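Local coordinates for flagellar motor switch protein FliG (Aquifex aeolicus, PDB 3HJL) that probably forms part of the rotor-mounted switch complex at the base of the flagellar basal body, where the direction of flagellar rotation is set, at residues 152-155 with 156-159. Residues are numbered along the deposited sequence; the frame is centred on the assembly and turned at random.
Sequences LPEE and LKKE
Lys157 reaches back along the first turn of its helix to Glu154, and each of its side-chain carbons from CB to CE has a neighbour. Lys157 CB sits 3.4 Å from Glu154 O. Lys157 CG lies against Pro153 O, and CD of the same lysine passes Glu154 OE1 at 3.9 Å. Lys157 CE comes to 3.5 Å from Leu152 O, in the loop ahead of the helix, and Lys157 NZ ends in a salt bridge 3.0 Å from Glu154 OE2. Beyond CG the lysine is fully extended, whereas Glu154 bends at chi2 (-65°), which brings its carboxylate round beside the lysine chain. The ammonium meets OE2 from above the carboxylate plane, 42° out of it.

These contacts lie at the N-terminal turn of helix 154-166 in the FliG middle domain, with Pro153 at the N-cap. Pro153 O accepts the first helical bond from Lys157 N (3.0 Å) and a weak, more bent one from Leu156 N.

On the side facing helix 130-137, Leu156 CD2 touches both Leu152 CD2 and Pro153 CD, each at 4.0 Å, and the same leucine packs on Pro130 and Ile133 of that helix. One turn on from Glu155, whose O takes a weak bond from Glu159 N at 3.3 Å, Glu159 OE1 forms salt bridges with both Lys162 and Arg163, the arginine of the EHPQR motif; the Glu159 side chain also touches Pro130, another residue of that motif.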
ATOM      1  N   LEU A 152      24.336   9.585  14.817  1.00 58.31           N
ATOM      2  CA  LEU A 152      24.069  10.847  14.118  1.00 62.52           C
ATOM      3  C   LEU A 152      25.309  11.744  14.248  1.00 67.17           C
ATOM      4  O   LEU A 152      26.201  11.436  15.043  1.00 69.06           O
ATOM      5  CB  LEU A 152      22.839  11.565  14.706  1.00 59.95           C
ATOM      6  CG  LEU A 152      21.432  11.000  14.438  1.00 64.79           C
ATOM      7  CD1 LEU A 152      20.397  11.779  15.231  1.00 62.15           C
ATOM      8  CD2 LEU A 152      21.075  11.011  12.962  1.00 63.79           C
ATOM      9  N   PRO A 153      25.409  12.814  13.417  1.00 70.76           N
ATOM     10  CA  PRO A 153      26.481  13.812  13.609  1.00 67.31           C
ATOM     11  C   PRO A 153      26.335  14.565  14.933  1.00 64.57           C
ATOM     12  O   PRO A 153      25.225  14.688  15.440  1.00 69.42           O
ATOM     13  CB  PRO A 153      26.287  14.778  12.429  1.00 69.27           C
ATOM     14  CG  PRO A 153      25.465  14.038  11.435  1.00 68.61           C
ATOM     15  CD  PRO A 153      24.611  13.096  12.206  1.00 70.86           C
ATOM     16  N   GLU A 154      27.434  15.151  15.407  1.00 72.90           N
ATOM     17  CA  GLU A 154      27.518  15.763  16.754  1.00 72.93           C
ATOM     18  C   GLU A 154      26.554  16.924  17.020  1.00 68.23           C
ATOM     19  O   GLU A 154      25.927  16.977  18.079  1.00 59.48           O
ATOM     20  CB  GLU A 154      28.956  16.236  17.039  1.00 80.96           C
ATOM     21  CG  GLU A 154      30.032  15.127  17.056  1.00 87.36           C
ATOM     22  CD  GLU A 154      29.854  14.115  18.184  1.00 91.26           C
ATOM     23  OE1 GLU A 154      29.443  14.514  19.297  1.00 92.92           O
ATOM     24  OE2 GLU A 154      30.153  12.922  17.958  1.00 92.24           O
ATOM     25  N   GLU A 155      26.467  17.868  16.087  1.00 69.81           N
ATOM     26  CA  GLU A 155      25.569  19.021  16.248  1.00 74.56           C
ATOM     27  C   GLU A 155      24.093  18.619  16.128  1.00 72.47           C
ATOM     28  O   GLU A 155      23.216  19.315  16.650  1.00 64.35           O
ATOM     29  CB  GLU A 155      25.907  20.137  15.249  1.00 75.18           C
ATOM     30  CG  GLU A 155      27.295  20.795  15.450  1.00 79.64           C
ATOM     31  CD  GLU A 155      27.364  21.777  16.638  1.00 77.96           C
ATOM     32  OE1 GLU A 155      27.606  22.981  16.396  1.00 76.78           O
ATOM     33  OE2 GLU A 155      27.199  21.355  17.805  1.00 68.72           O
ATOM     34  N   LEU A 156      23.832  17.494  15.453  1.00 72.43           N
ATOM     35  CA  LEU A 156      22.481  16.947  15.331  1.00 70.42           C
ATOM     36  C   LEU A 156      22.068  16.194  16.608  1.00 71.52           C
ATOM     37  O   LEU A 156      20.889  16.212  16.963  1.00 69.35           O
ATOM     38  CB  LEU A 156      22.373  16.041  14.093  1.00 68.33           C
ATOM     39  CG  LEU A 156      20.973  15.674  13.565  1.00 68.86           C
ATOM     40  CD1 LEU A 156      20.070  16.901  13.384  1.00 58.36           C
ATOM     41  CD2 LEU A 156      21.096  14.907  12.248  1.00 60.22           C
ATOM     42  N   LYS A 157      23.024  15.537  17.283  1.00 66.68           N
ATOM     43  CA  LYS A 157      22.766  14.889  18.598  1.00 68.22           C
ATOM     44  C   LYS A 157      22.176  15.881  19.602  1.00 66.19           C
ATOM     45  O   LYS A 157      21.154  15.613  20.237  1.00 65.39           O
ATOM     46  CB  LYS A 157      24.060  14.340  19.219  1.00 62.32           C
ATOM     47  CG  LYS A 157      24.665  13.145  18.536  1.00 60.76           C
ATOM     48  CD  LYS A 157      25.968  12.748  19.221  1.00 62.75           C
ATOM     49  CE  LYS A 157      26.703  11.657  18.469  1.00 62.40           C
ATOM     50  NZ  LYS A 157      27.941  11.247  19.178  1.00 63.90           N
ATOM     51  N   LYS A 158      22.816  17.042  19.687  1.00 66.72           N
ATOM     52  CA  LYS A 158      22.455  18.094  20.631  1.00 68.71           C
ATOM     53  C   LYS A 158      21.102  18.726  20.273  1.00 67.99           C
ATOM     54  O   LYS A 158      20.284  18.996  21.152  1.00 67.26           O
ATOM     55  CB  LYS A 158      23.547  19.183  20.641  1.00 73.65           C
ATOM     56  CG  LYS A 158      24.978  18.680  20.974  1.00 74.48           C
ATOM     57  CD  LYS A 158      26.053  19.703  20.618  1.00 76.96           C
ATOM     58  CE  LYS A 158      27.443  19.066  20.512  1.00 78.19           C
ATOM     59  NZ  LYS A 158      27.844  18.325  21.740  1.00 78.69           N
ATOM     60  N   GLU A 159      20.872  18.938  18.978  1.00 67.64           N
ATOM     61  CA  GLU A 159      19.668  19.611  18.501  1.00 62.25           C
ATOM     62  C   GLU A 159      18.427  18.726  18.615  1.00 67.84           C
ATOM     63  O   GLU A 159      17.336  19.229  18.902  1.00 67.79           O
ATOM     64  CB  GLU A 159      19.866  20.075  17.052  1.00 64.48           C
ATOM     65  CG  GLU A 159      18.804  21.050  16.536  1.00 71.18           C
ATOM     66  CD  GLU A 159      18.776  22.383  17.283  1.00 73.87           C
ATOM     67  OE1 GLU A 159      17.702  23.017  17.327  1.00 72.89           O
ATOM     68  OE2 GLU A 159      19.818  22.793  17.840  1.00 82.98           O
TER